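Local coordinates for glutathione synthetase-like effector 30 (Gpa-GSS30-apo) (PDB 5OET), which is a plant-parasitic nematode effector resembling glutathione synthetase, and probably derives from a housekeeping enzyme that uses ATP to join glycine to gamma-glutamylcysteine, at residues K143-M151 against M324-H332; S119-H129 against I342-M351. All blocks are in the same frame, centred on the assembly; numbering follows the deposited sequence.

The two contacts are neighbours, with centres about 15 Å apart on the same side of the chain's centre. Along the chain they are nested: segments 119-129 and 143-151 come first, then 324-332 and 342-351, so the outer pair forms contact 2 and the inner pair contact 1. Helices 122-127 and 141-150 thus meet a second group of short helices from far along the sequence. The contacts also touch directly: Tyr122 OH reaches Asp149 OD1, probably in a hydrogen bond, and Leu148 packs on Ile342. Together they join distant parts of the glutathione synthetase-like chain, and neither includes the magnesium ligands His406 and Glu426.

Contact 1. Residues K143-M151 against M324-H332; sequences KLVKRLDGM and MDLNFVIDH
Arg147 faces Phe328 where helices 143-150 and 325-331 run in broadly the same direction, their axes 11.2 Å apart at closest approach and crossing at -40°. At that separation large side chains must bridge the gap, and Phe328 is the central one. Arg147 lies over one face of its ring: the chain leaves beside the backbone N and bends at chi2 (-87°), which brings CD over the middle of the ring, 4.0 Å from the centroid, in a CH-pi contact. The guanidinium continues nearly parallel to the ring and reaches the first turn of the other helix, where NH1 and NH2 both bind Asp325 OD1, at 3.0 and 3.2 Å. This salt bridge forks onto a single oxygen, which lies in the guanidinium plane, while the carboxylate is turned 81° from it.

Smaller apolar groups line the rim of the phenyl ring. Leu144 CD1 lies 3.8 Å from Phe328 CZ, Leu148 CD1 is 3.7 Å from Phe328 CE2, and the sulfur of Met151 lies at the ring's edge, a Met-aromatic contact. The flexible thioether chain also serves His332, just past the helix, laying Met151 CG over one face of the imidazole. His332 NE2 is bonded to Gly155 O, which helps fix the ring, and Tyr341 stacks on Phe328. Helix 325-331 also packs through Ile330 on strand 306-314, so the contact joins helix 141-150 to that sheet.

Arginine suits this surface site because it is amphiphilic: its methylenes shield a buried aromatic ring while its charge stays at the outer side with exposed Asp325, where solvent probably weakens the salt bridge.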
ATOM      1  N   LYS A 143     -15.072  30.092  24.266  1.00 68.13           N
ATOM      2  CA  LYS A 143     -13.640  29.817  24.481  1.00 69.12           C
ATOM      3  C   LYS A 143     -12.730  30.182  23.283  1.00 67.07           C
ATOM      4  O   LYS A 143     -11.605  30.646  23.483  1.00 66.55           O
ATOM      5  CB  LYS A 143     -13.437  28.341  24.877  1.00 70.98           C
ATOM      6  CG  LYS A 143     -14.021  27.989  26.239  1.00 74.08           C
ATOM      7  CD  LYS A 143     -13.075  28.374  27.379  1.00 76.36           C
ATOM      8  CE  LYS A 143     -13.746  28.306  28.750  1.00 79.11           C
ATOM      9  NZ  LYS A 143     -14.183  26.931  29.131  1.00 80.15           N
ATOM     10  N   LEU A 144     -13.218  29.975  22.058  1.00 65.82           N
ATOM     11  CA  LEU A 144     -12.470  30.337  20.844  1.00 64.29           C
ATOM     12  C   LEU A 144     -12.376  31.847  20.629  1.00 64.46           C
ATOM     13  O   LEU A 144     -11.312  32.358  20.266  1.00 64.92           O
ATOM     14  CB  LEU A 144     -13.094  29.682  19.604  1.00 63.66           C
ATOM     15  CG  LEU A 144     -12.383  29.875  18.259  1.00 63.26           C
ATOM     16  CD1 LEU A 144     -10.921  29.417  18.314  1.00 62.76           C
ATOM     17  CD2 LEU A 144     -13.150  29.134  17.165  1.00 63.17           C
ATOM     18  N   VAL A 145     -13.481  32.556  20.840  1.00 65.37           N
ATOM     19  CA  VAL A 145     -13.473  34.027  20.755  1.00 67.62           C
ATOM     20  C   VAL A 145     -12.506  34.633  21.779  1.00 69.54           C
ATOM     21  O   VAL A 145     -11.692  35.472  21.424  1.00 70.04           O
ATOM     22  CB  VAL A 145     -14.895  34.623  20.920  1.00 67.85           C
ATOM     23  CG1 VAL A 145     -14.859  36.129  21.186  1.00 67.68           C
ATOM     24  CG2 VAL A 145     -15.726  34.325  19.681  1.00 67.70           C
ATOM     25  N   LYS A 146     -12.614  34.204  23.036  1.00 72.32           N
ATOM     26  CA  LYS A 146     -11.698  34.622  24.120  1.00 76.16           C
ATOM     27  C   LYS A 146     -10.229  34.553  23.665  1.00 75.27           C
ATOM     28  O   LYS A 146      -9.479  35.496  23.872  1.00 75.48           O
ATOM     29  CB  LYS A 146     -11.971  33.773  25.384  1.00 79.91           C
ATOM     30  CG  LYS A 146     -10.884  33.673  26.451  1.00 82.86           C
ATOM     31  CD  LYS A 146     -10.536  35.000  27.107  1.00 85.60           C
ATOM     32  CE  LYS A 146      -9.289  34.833  27.984  1.00 87.27           C
ATOM     33  NZ  LYS A 146      -8.870  36.069  28.715  1.00 89.86           N
ATOM     34  N   ARG A 147      -9.846  33.451  23.021  1.00 74.04           N
ATOM     35  CA  ARG A 147      -8.482  33.265  22.519  1.00 74.03           C
ATOM     36  C   ARG A 147      -8.115  34.250  21.402  1.00 72.36           C
ATOM     37  O   ARG A 147      -7.163  35.016  21.541  1.00 72.86           O
ATOM     38  CB  ARG A 147      -8.294  31.844  21.999  1.00 74.98           C
ATOM     39  CG  ARG A 147      -8.427  30.760  23.048  1.00 77.06           C
ATOM     40  CD  ARG A 147      -7.110  30.492  23.741  1.00 80.54           C
ATOM     41  NE  ARG A 147      -7.210  29.286  24.557  1.00 83.13           N
ATOM     42  CZ  ARG A 147      -6.194  28.702  25.190  1.00 84.32           C
ATOM     43  NH1 ARG A 147      -4.961  29.209  25.133  1.00 85.65           N
ATOM     44  NH2 ARG A 147      -6.416  27.591  25.883  1.00 85.12           N
ATOM     45  N   LEU A 148      -8.873  34.229  20.306  1.00 70.47           N
ATOM     46  CA  LEU A 148      -8.629  35.102  19.139  1.00 69.83           C
ATOM     47  C   LEU A 148      -8.494  36.593  19.514  1.00 73.61           C
ATOM     48  O   LEU A 148      -7.748  37.338  18.877  1.00 75.91           O
ATOM     49  CB  LEU A 148      -9.745  34.913  18.095  1.00 67.55           C
ATOM     50  CG  LEU A 148      -9.589  33.842  17.009  1.00 65.12           C
ATOM     51  CD1 LEU A 148      -9.020  32.546  17.537  1.00 65.53           C
ATOM     52  CD2 LEU A 148     -10.923  33.567  16.346  1.00 63.97           C
ATOM     53  N   ASP A 149      -9.218  36.995  20.565  1.00 77.85           N
ATOM     54  CA  ASP A 149      -9.165  38.357  21.131  1.00 82.71           C
ATOM     55  C   ASP A 149      -7.790  38.709  21.754  1.00 85.58           C
ATOM     56  O   ASP A 149      -7.377  39.868  21.710  1.00 87.26           O
ATOM     57  CB  ASP A 149     -10.292  38.582  22.182  1.00 85.55           C
ATOM     58  CG  ASP A 149     -11.663  38.984  21.565  1.00 86.24           C
ATOM     59  OD1 ASP A 149     -11.860  38.959  20.329  1.00 84.73           O
ATOM     60  OD2 ASP A 149     -12.566  39.336  22.356  1.00 88.85           O
ATOM     61  N   GLY A 150      -7.097  37.730  22.338  1.00 86.77           N
ATOM     62  CA  GLY A 150      -5.712  37.924  22.807  1.00 88.18           C
ATOM     63  C   GLY A 150      -4.709  38.316  21.721  1.00 88.21           C
ATOM     64  O   GLY A 150      -3.691  38.957  22.014  1.00 88.82           O
ATOM     65  N   MET A 151      -5.010  37.920  20.478  1.00 88.56           N
ATOM     66  CA  MET A 151      -4.188  38.184  19.289  1.00 87.66           C
ATOM     67  C   MET A 151      -4.740  39.363  18.462  1.00 90.21           C
ATOM     68  O   MET A 151      -4.602  40.546  18.832  1.00 91.62           O
ATOM     69  CB  MET A 151      -4.153  36.921  18.425  1.00 83.81           C
ATOM     70  CG  MET A 151      -3.766  35.638  19.170  1.00 82.88           C
ATOM     71  SD  MET A 151      -4.494  34.118  18.492  1.00 81.15           S
ATOM     72  CE  MET A 151      -3.787  34.044  16.842  1.00 78.46           C
ATOM     73  N   MET A 324      -2.931  22.597  23.669  1.00 72.04           N
ATOM     74  CA  MET A 324      -3.946  23.608  23.325  1.00 74.92           C
ATOM     75  C   MET A 324      -3.480  25.058  23.525  1.00 73.95           C
ATOM     76  O   MET A 324      -3.741  25.916  22.675  1.00 74.60           O
ATOM     77  CB  MET A 324      -5.267  23.381  24.098  1.00 78.45           C
ATOM     78  CG  MET A 324      -6.486  24.168  23.575  1.00 79.73           C
ATOM     79  SD  MET A 324      -7.018  23.874  21.843  1.00 80.83           S
ATOM     80  CE  MET A 324      -8.409  25.003  21.753  1.00 83.04           C
ATOM     81  N   ASP A 325      -2.834  25.333  24.659  1.00 71.76           N
ATOM     82  CA  ASP A 325      -2.048  26.571  24.856  1.00 69.86           C
ATOM     83  C   ASP A 325      -0.942  26.652  23.804  1.00 67.65           C
ATOM     84  O   ASP A 325      -0.698  27.704  23.206  1.00 65.59           O
ATOM     85  CB  ASP A 325      -1.387  26.608  26.248  1.00 72.62           C
ATOM     86  CG  ASP A 325      -2.237  27.299  27.319  1.00 74.65           C
ATOM     87  OD1 ASP A 325      -3.429  27.576  27.079  1.00 74.00           O
ATOM     88  OD2 ASP A 325      -1.698  27.561  28.420  1.00 76.61           O
ATOM     89  N   LEU A 326      -0.260  25.525  23.612  1.00 67.68           N
ATOM     90  CA  LEU A 326       0.706  25.338  22.536  1.00 65.64           C
ATOM     91  C   LEU A 326       0.102  25.652  21.171  1.00 64.91           C
ATOM     92  O   LEU A 326       0.728  26.358  20.381  1.00 63.08           O
ATOM     93  CB  LEU A 326       1.234  23.907  22.544  1.00 64.84           C
ATOM     94  CG  LEU A 326       2.277  23.542  21.482  1.00 64.17           C
ATOM     95  CD1 LEU A 326       3.544  24.379  21.669  1.00 65.16           C
ATOM     96  CD2 LEU A 326       2.561  22.056  21.561  1.00 63.69           C
ATOM     97  N   ASN A 327      -1.089  25.113  20.896  1.00 66.59           N
ATOM     98  CA  ASN A 327      -1.818  25.392  19.632  1.00 68.51           C
ATOM     99  C   ASN A 327      -1.957  26.883  19.298  1.00 68.48           C
ATOM    100  O   ASN A 327      -1.842  27.260  18.137  1.00 67.37           O
ATOM    101  CB  ASN A 327      -3.221  24.733  19.596  1.00 71.30           C
ATOM    102  CG  ASN A 327      -3.284  23.507  18.687  1.00 71.75           C
ATOM    103  OD1 ASN A 327      -3.162  23.606  17.449  1.00 74.36           O
ATOM    104  ND2 ASN A 327      -3.501  22.349  19.298  1.00 69.84           N
ATOM    105  N   PHE A 328      -2.196  27.724  20.300  1.00 70.72           N
ATOM    106  CA  PHE A 328      -2.341  29.167  20.059  1.00 71.70           C
ATOM    107  C   PHE A 328      -1.002  29.900  20.121  1.00 70.01           C
ATOM    108  O   PHE A 328      -0.847  30.932  19.469  1.00 69.55           O
ATOM    109  CB  PHE A 328      -3.412  29.775  20.976  1.00 74.78           C
ATOM    110  CG  PHE A 328      -4.823  29.487  20.515  1.00 77.55           C
ATOM    111  CD1 PHE A 328      -5.394  28.223  20.709  1.00 79.96           C
ATOM    112  CD2 PHE A 328      -5.573  30.460  19.859  1.00 78.74           C
ATOM    113  CE1 PHE A 328      -6.681  27.945  20.267  1.00 80.27           C
ATOM    114  CE2 PHE A 328      -6.867  30.193  19.429  1.00 79.72           C
ATOM    115  CZ  PHE A 328      -7.423  28.934  19.635  1.00 80.87           C
ATOM    116  N   VAL A 329      -0.038  29.356  20.865  1.00 68.40           N
ATOM    117  CA  VAL A 329       1.375  29.760  20.723  1.00 68.80           C
ATOM    118  C   VAL A 329       1.875  29.497  19.282  1.00 68.98           C
ATOM    119  O   VAL A 329       2.563  30.338  18.705  1.00 72.99           O
ATOM    120  CB  VAL A 329       2.279  29.095  21.801  1.00 67.84           C
ATOM    121  CG1 VAL A 329       3.756  29.119  21.417  1.00 67.34           C
ATOM    122  CG2 VAL A 329       2.065  29.774  23.149  1.00 68.03           C
ATOM    123  N   ILE A 330       1.519  28.356  18.702  1.00 67.23           N
ATOM    124  CA  ILE A 330       1.772  28.103  17.274  1.00 65.37           C
ATOM    125  C   ILE A 330       0.970  29.071  16.380  1.00 65.98           C
ATOM    126  O   ILE A 330       1.485  29.576  15.385  1.00 68.32           O
ATOM    127  CB  ILE A 330       1.420  26.650  16.878  1.00 62.20           C
ATOM    128  CG1 ILE A 330       2.340  25.657  17.588  1.00 62.45           C
ATOM    129  CG2 ILE A 330       1.515  26.449  15.367  1.00 60.91           C
ATOM    130  CD1 ILE A 330       1.751  24.265  17.687  1.00 61.71           C
ATOM    131  N   ASP A 331      -0.296  29.297  16.720  1.00 65.96           N
ATOM    132  CA  ASP A 331      -1.181  30.148  15.916  1.00 64.49           C
ATOM    133  C   ASP A 331      -0.714  31.608  15.858  1.00 62.54           C
ATOM    134  O   ASP A 331      -0.875  32.260  14.824  1.00 62.56           O
ATOM    135  CB  ASP A 331      -2.635  30.078  16.424  1.00 66.48           C
ATOM    136  CG  ASP A 331      -3.654  30.262  15.302  1.00 66.70           C
ATOM    137  OD1 ASP A 331      -3.982  31.417  14.952  1.00 67.82           O
ATOM    138  OD2 ASP A 331      -4.118  29.234  14.762  1.00 66.63           O
ATOM    139  N   HIS A 332      -0.142  32.104  16.958  1.00 59.59           N
ATOM    140  CA  HIS A 332       0.416  33.460  17.022  1.00 58.47           C
ATOM    141  C   HIS A 332       1.942  33.396  16.820  1.00 56.73           C
ATOM    142  O   HIS A 332       2.733  33.655  17.716  1.00 57.93           O
ATOM    143  CB  HIS A 332       0.015  34.131  18.344  1.00 59.73           C
ATOM    144  CG  HIS A 332      -0.026  35.625  18.272  1.00 60.96           C
ATOM    145  ND1 HIS A 332       0.361  36.447  19.312  1.00 62.68           N
ATOM    146  CD2 HIS A 332      -0.472  36.448  17.290  1.00 61.82           C
ATOM    147  CE1 HIS A 332       0.131  37.707  18.981  1.00 64.08           C
ATOM    148  NE2 HIS A 332      -0.342  37.737  17.747  1.00 63.83           N
TER

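Contact 2. Residues S119-H129 against I342-M351; sequences SCDYEFLKEAH and IFALSHTKRM
Leu125 packs against Ile342, Leu345 and Met351 in a partly buried contact that sets helix 122-127 and its flanks against the weakly bonded helix 342-345 and the start of helix 349-354, beside helix 141-150, whose Leu148 touches both Tyr122 and Ile342. The branched leucine fits between them: CD1 lies 3.7 Å from Ile342 CD1, and CD2 is 3.8 Å from Met351 SD. Tyr122 extends the apolar patch, its ring edge meeting Leu345 CD2, and the terminal methyl of Met351 touches Phe124 CE2 and the methyl of Ala128.

A type I turn from Leu345 to Thr348 links the two helical segments, and Thr348 is the N-cap of the second. Its OG1 accepts from Met351 N and also meets the ring edge of His129 in a hydrogen bond, with NE2 3.2 Å from Thr348 OG1. Histidine suits this site because its other nitrogen is used too: ND1 donates to Leu125 O, close to the ring plane, so both nitrogens hold the imidazole while Leu345 CD1 rests over one face. Next to it, Arg350 bends at chi2 (54°), bringing NE to the carbonyl of Ala128, just past helix 122-127, where it donates to Ala128 O (3.0 Å, 159° at the hydrogen).

At the other end, serine is small enough for Ser119 to sit over the ring of Phe343 with both CB and OG, while OG bonds to Tyr115 O and lies 2.7 Å from Ser346 OG.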
ATOM      1  N   SER A 119     -13.796  34.482   6.760  1.00 51.22           N
ATOM      2  CA  SER A 119     -12.716  34.294   7.736  1.00 51.96           C
ATOM      3  C   SER A 119     -11.773  35.490   7.881  1.00 53.58           C
ATOM      4  O   SER A 119     -11.164  35.669   8.932  1.00 55.42           O
ATOM      5  CB  SER A 119     -11.925  33.029   7.402  1.00 50.47           C
ATOM      6  OG  SER A 119     -12.788  31.905   7.423  1.00 49.19           O
ATOM      7  N   CYS A 120     -11.667  36.306   6.834  1.00 55.16           N
ATOM      8  CA  CYS A 120     -10.967  37.607   6.882  1.00 56.49           C
ATOM      9  C   CYS A 120     -11.749  38.743   7.564  1.00 57.37           C
ATOM     10  O   CYS A 120     -11.250  39.855   7.618  1.00 58.27           O
ATOM     11  CB  CYS A 120     -10.600  38.066   5.454  1.00 57.29           C
ATOM     12  SG  CYS A 120      -9.492  36.958   4.543  1.00 57.63           S
ATOM     13  N   ASP A 121     -12.961  38.483   8.057  1.00 59.09           N
ATOM     14  CA  ASP A 121     -13.849  39.518   8.623  1.00 60.95           C
ATOM     15  C   ASP A 121     -14.316  39.063  10.009  1.00 60.67           C
ATOM     16  O   ASP A 121     -15.454  38.616  10.170  1.00 60.96           O
ATOM     17  CB  ASP A 121     -15.046  39.760   7.677  1.00 62.13           C
ATOM     18  CG  ASP A 121     -15.877  41.015   8.046  1.00 64.47           C
ATOM     19  OD1 ASP A 121     -15.654  41.628   9.122  1.00 65.24           O
ATOM     20  OD2 ASP A 121     -16.770  41.393   7.241  1.00 64.21           O
ATOM     21  N   TYR A 122     -13.417  39.184  10.991  1.00 60.19           N
ATOM     22  CA  TYR A 122     -13.667  38.741  12.371  1.00 58.97           C
ATOM     23  C   TYR A 122     -14.933  39.353  12.999  1.00 60.07           C
ATOM     24  O   TYR A 122     -15.699  38.656  13.679  1.00 58.34           O
ATOM     25  CB  TYR A 122     -12.462  39.048  13.272  1.00 58.39           C
ATOM     26  CG  TYR A 122     -12.518  38.421  14.664  1.00 58.91           C
ATOM     27  CD1 TYR A 122     -12.960  37.105  14.854  1.00 59.09           C
ATOM     28  CD2 TYR A 122     -12.094  39.120  15.781  1.00 59.60           C
ATOM     29  CE1 TYR A 122     -12.998  36.521  16.111  1.00 58.75           C
ATOM     30  CE2 TYR A 122     -12.119  38.538  17.049  1.00 60.13           C
ATOM     31  CZ  TYR A 122     -12.573  37.235  17.205  1.00 59.35           C
ATOM     32  OH  TYR A 122     -12.617  36.621  18.438  1.00 59.25           O
ATOM     33  N   GLU A 123     -15.144  40.647  12.789  1.00 62.17           N
ATOM     34  CA  GLU A 123     -16.371  41.251  13.283  1.00 65.11           C
ATOM     35  C   GLU A 123     -17.649  40.609  12.674  1.00 64.18           C
ATOM     36  O   GLU A 123     -18.636  40.463  13.393  1.00 64.80           O
ATOM     37  CB  GLU A 123     -16.323  42.790  13.227  1.00 69.20           C
ATOM     38  CG  GLU A 123     -16.066  43.428  14.602  1.00 72.29           C
ATOM     39  CD  GLU A 123     -17.299  43.344  15.527  1.00 74.66           C
ATOM     40  OE1 GLU A 123     -17.252  42.595  16.536  1.00 72.88           O
ATOM     41  OE2 GLU A 123     -18.332  44.005  15.224  1.00 76.34           O
ATOM     42  N   PHE A 124     -17.621  40.180  11.409  1.00 61.08           N
ATOM     43  CA  PHE A 124     -18.770  39.494  10.822  1.00 59.31           C
ATOM     44  C   PHE A 124     -19.055  38.175  11.524  1.00 57.25           C
ATOM     45  O   PHE A 124     -20.209  37.885  11.871  1.00 55.70           O
ATOM     46  CB  PHE A 124     -18.601  39.245   9.318  1.00 58.31           C
ATOM     47  CG  PHE A 124     -19.724  38.445   8.726  1.00 58.38           C
ATOM     48  CD1 PHE A 124     -20.996  38.999   8.603  1.00 59.85           C
ATOM     49  CD2 PHE A 124     -19.532  37.121   8.347  1.00 57.86           C
ATOM     50  CE1 PHE A 124     -22.052  38.258   8.080  1.00 60.12           C
ATOM     51  CE2 PHE A 124     -20.583  36.373   7.821  1.00 58.04           C
ATOM     52  CZ  PHE A 124     -21.848  36.944   7.683  1.00 59.25           C
ATOM     53  N   LEU A 125     -18.001  37.384  11.713  1.00 56.39           N
ATOM     54  CA  LEU A 125     -18.105  36.087  12.382  1.00 55.87           C
ATOM     55  C   LEU A 125     -18.647  36.250  13.797  1.00 58.22           C
ATOM     56  O   LEU A 125     -19.586  35.557  14.167  1.00 58.27           O
ATOM     57  CB  LEU A 125     -16.750  35.371  12.416  1.00 54.40           C
ATOM     58  CG  LEU A 125     -16.104  34.936  11.094  1.00 52.94           C
ATOM     59  CD1 LEU A 125     -14.925  34.003  11.339  1.00 51.42           C
ATOM     60  CD2 LEU A 125     -17.114  34.247  10.200  1.00 52.73           C
ATOM     61  N   LYS A 126     -18.077  37.187  14.564  1.00 60.68           N
ATOM     62  CA  LYS A 126     -18.576  37.518  15.909  1.00 62.46           C
ATOM     63  C   LYS A 126     -20.045  37.912  15.885  1.00 63.51           C
ATOM     64  O   LYS A 126     -20.817  37.448  16.713  1.00 64.47           O
ATOM     65  CB  LYS A 126     -17.747  38.632  16.572  1.00 64.81           C
ATOM     66  CG  LYS A 126     -16.457  38.145  17.240  1.00 65.35           C
ATOM     67  CD  LYS A 126     -15.647  39.277  17.887  1.00 66.27           C
ATOM     68  CE  LYS A 126     -16.146  39.679  19.274  1.00 68.97           C
ATOM     69  NZ  LYS A 126     -16.884  40.981  19.324  1.00 71.32           N
ATOM     70  N   GLU A 127     -20.440  38.743  14.922  1.00 65.24           N
ATOM     71  CA  GLU A 127     -21.846  39.178  14.815  1.00 67.70           C
ATOM     72  C   GLU A 127     -22.791  38.011  14.547  1.00 64.28           C
ATOM     73  O   GLU A 127     -23.911  38.022  15.032  1.00 65.43           O
ATOM     74  CB  GLU A 127     -22.036  40.302  13.779  1.00 71.30           C
ATOM     75  CG  GLU A 127     -23.066  41.329  14.218  1.00 75.98           C
ATOM     76  CD  GLU A 127     -24.523  40.921  13.971  1.00 79.83           C
ATOM     77  OE1 GLU A 127     -24.774  40.052  13.093  1.00 82.63           O
ATOM     78  OE2 GLU A 127     -25.432  41.489  14.642  1.00 81.08           O
ATOM     79  N   ALA A 128     -22.319  36.985  13.832  1.00 60.57           N
ATOM     80  CA  ALA A 128     -23.117  35.788  13.551  1.00 57.69           C
ATOM     81  C   ALA A 128     -23.292  34.793  14.731  1.00 56.22           C
ATOM     82  O   ALA A 128     -24.006  33.806  14.560  1.00 55.92           O
ATOM     83  CB  ALA A 128     -22.543  35.079  12.340  1.00 56.41           C
ATOM     84  N   HIS A 129     -22.679  35.061  15.898  1.00 54.92           N
ATOM     85  CA  HIS A 129     -22.812  34.245  17.124  1.00 54.28           C
ATOM     86  C   HIS A 129     -23.157  35.028  18.416  1.00 54.49           C
ATOM     87  O   HIS A 129     -23.835  36.083  18.428  1.00 54.81           O
ATOM     88  CB  HIS A 129     -21.498  33.503  17.392  1.00 53.98           C
ATOM     89  CG  HIS A 129     -20.973  32.686  16.236  1.00 52.44           C
ATOM     90  ND1 HIS A 129     -20.421  33.250  15.109  1.00 51.93           N
ATOM     91  CD2 HIS A 129     -20.836  31.346  16.078  1.00 52.11           C
ATOM     92  CE1 HIS A 129     -20.008  32.299  14.287  1.00 50.47           C
ATOM     93  NE2 HIS A 129     -20.247  31.131  14.853  1.00 50.60           N
ATOM     94  N   ILE A 342      -9.074  30.967  13.350  1.00 54.82           N
ATOM     95  CA  ILE A 342     -10.225  31.777  12.891  1.00 53.87           C
ATOM     96  C   ILE A 342     -11.181  31.015  11.965  1.00 53.11           C
ATOM     97  O   ILE A 342     -12.395  31.259  11.984  1.00 54.26           O
ATOM     98  CB  ILE A 342      -9.765  33.104  12.227  1.00 53.95           C
ATOM     99  CG1 ILE A 342     -10.943  34.027  11.928  1.00 55.42           C
ATOM    100  CG2 ILE A 342      -9.005  32.864  10.932  1.00 53.52           C
ATOM    101  CD1 ILE A 342     -11.701  34.473  13.148  1.00 56.94           C
ATOM    102  N   PHE A 343     -10.640  30.075  11.186  1.00 50.60           N
ATOM    103  CA  PHE A 343     -11.448  29.300  10.244  1.00 48.87           C
ATOM    104  C   PHE A 343     -12.373  28.321  10.934  1.00 48.93           C
ATOM    105  O   PHE A 343     -13.426  27.993  10.379  1.00 50.70           O
ATOM    106  CB  PHE A 343     -10.567  28.571   9.240  1.00 46.47           C
ATOM    107  CG  PHE A 343     -10.040  29.455   8.163  1.00 45.13           C
ATOM    108  CD1 PHE A 343      -9.045  30.359   8.430  1.00 45.47           C
ATOM    109  CD2 PHE A 343     -10.553  29.398   6.897  1.00 44.47           C
ATOM    110  CE1 PHE A 343      -8.545  31.183   7.442  1.00 45.33           C
ATOM    111  CE2 PHE A 343     -10.059  30.212   5.903  1.00 44.94           C
ATOM    112  CZ  PHE A 343      -9.057  31.115   6.177  1.00 45.20           C
ATOM    113  N   ALA A 344     -12.001  27.863  12.128  1.00 47.77           N
ATOM    114  CA  ALA A 344     -12.897  27.037  12.937  1.00 48.96           C
ATOM    115  C   ALA A 344     -14.188  27.772  13.311  1.00 50.06           C
ATOM    116  O   ALA A 344     -15.243  27.142  13.400  1.00 51.77           O
ATOM    117  CB  ALA A 344     -12.197  26.558  14.198  1.00 49.87           C
ATOM    118  N   LEU A 345     -14.095  29.085  13.532  1.00 49.56           N
ATOM    119  CA  LEU A 345     -15.267  29.926  13.781  1.00 50.17           C
ATOM    120  C   LEU A 345     -16.149  30.090  12.511  1.00 49.49           C
ATOM    121  O   LEU A 345     -17.378  30.091  12.589  1.00 48.90           O
ATOM    122  CB  LEU A 345     -14.818  31.292  14.333  1.00 50.89           C
ATOM    123  CG  LEU A 345     -15.872  32.224  14.931  1.00 52.16           C
ATOM    124  CD1 LEU A 345     -16.605  31.580  16.092  1.00 52.69           C
ATOM    125  CD2 LEU A 345     -15.222  33.520  15.384  1.00 53.15           C
ATOM    126  N   SER A 346     -15.526  30.199  11.342  1.00 48.23           N
ATOM    127  CA  SER A 346     -16.288  30.331  10.092  1.00 47.68           C
ATOM    128  C   SER A 346     -16.843  29.005   9.554  1.00 45.90           C
ATOM    129  O   SER A 346     -17.504  29.004   8.519  1.00 46.00           O
ATOM    130  CB  SER A 346     -15.444  31.025   9.006  1.00 47.86           C
ATOM    131  OG  SER A 346     -14.561  30.126   8.357  1.00 48.73           O
ATOM    132  N   HIS A 347     -16.577  27.886  10.220  1.00 43.68           N
ATOM    133  CA  HIS A 347     -17.106  26.586   9.772  1.00 42.81           C
ATOM    134  C   HIS A 347     -18.008  25.914  10.804  1.00 42.78           C
ATOM    135  O   HIS A 347     -18.329  24.734  10.699  1.00 41.91           O
ATOM    136  CB  HIS A 347     -15.948  25.670   9.375  1.00 41.59           C
ATOM    137  CG  HIS A 347     -15.293  26.063   8.094  1.00 41.33           C
ATOM    138  ND1 HIS A 347     -14.644  27.269   7.927  1.00 41.80           N
ATOM    139  CD2 HIS A 347     -15.203  25.417   6.912  1.00 40.88           C
ATOM    140  CE1 HIS A 347     -14.169  27.338   6.697  1.00 41.72           C
ATOM    141  NE2 HIS A 347     -14.500  26.227   6.059  1.00 41.17           N
ATOM    142  N   THR A 348     -18.453  26.665  11.797  1.00 44.26           N
ATOM    143  CA  THR A 348     -19.508  26.150  12.644  1.00 45.57           C
ATOM    144  C   THR A 348     -20.729  25.914  11.779  1.00 47.24           C
ATOM    145  O   THR A 348     -20.876  26.487  10.695  1.00 48.61           O
ATOM    146  CB  THR A 348     -19.887  27.112  13.801  1.00 45.79           C
ATOM    147  OG1 THR A 348     -20.432  28.336  13.280  1.00 45.06           O
ATOM    148  CG2 THR A 348     -18.676  27.397  14.696  1.00 44.76           C
ATOM    149  N   LYS A 349     -21.610  25.064  12.270  1.00 48.93           N
ATOM    150  CA  LYS A 349     -22.859  24.784  11.581  1.00 49.47           C
ATOM    151  C   LYS A 349     -23.805  25.964  11.741  1.00 49.01           C
ATOM    152  O   LYS A 349     -24.683  26.149  10.917  1.00 49.83           O
ATOM    153  CB  LYS A 349     -23.500  23.507  12.113  1.00 51.61           C
ATOM    154  CG  LYS A 349     -24.120  22.609  11.058  1.00 53.97           C
ATOM    155  CD  LYS A 349     -24.019  21.164  11.517  1.00 55.93           C
ATOM    156  CE  LYS A 349     -22.586  20.632  11.429  1.00 55.00           C
ATOM    157  NZ  LYS A 349     -22.284  19.843  12.651  1.00 55.46           N
ATOM    158  N   ARG A 350     -23.635  26.739  12.809  1.00 48.37           N
ATOM    159  CA  ARG A 350     -24.317  28.023  12.963  1.00 49.09           C
ATOM    160  C   ARG A 350     -24.087  28.942  11.749  1.00 49.28           C
ATOM    161  O   ARG A 350     -25.009  29.529  11.211  1.00 50.18           O
ATOM    162  CB  ARG A 350     -23.835  28.696  14.250  1.00 48.64           C
ATOM    163  CG  ARG A 350     -24.257  30.143  14.478  1.00 49.06           C
ATOM    164  CD  ARG A 350     -25.748  30.319  14.385  1.00 50.08           C
ATOM    165  NE  ARG A 350     -26.126  31.716  14.551  1.00 51.03           N
ATOM    166  CZ  ARG A 350     -27.360  32.196  14.403  1.00 51.34           C
ATOM    167  NH1 ARG A 350     -28.359  31.405  14.069  1.00 51.18           N
ATOM    168  NH2 ARG A 350     -27.594  33.484  14.593  1.00 52.46           N
ATOM    169  N   MET A 351     -22.842  29.030  11.329  1.00 49.62           N
ATOM    170  CA  MET A 351     -22.422  29.905  10.250  1.00 50.48           C
ATOM    171  C   MET A 351     -22.936  29.420   8.925  1.00 49.03           C
ATOM    172  O   MET A 351     -23.295  30.201   8.071  1.00 48.95           O
ATOM    173  CB  MET A 351     -20.890  29.926  10.203  1.00 52.52           C
ATOM    174  CG  MET A 351     -20.287  30.943   9.258  1.00 54.31           C
ATOM    175  SD  MET A 351     -20.515  32.579   9.919  1.00 58.41           S
ATOM    176  CE  MET A 351     -21.987  33.166   9.060  1.00 59.81           C
TER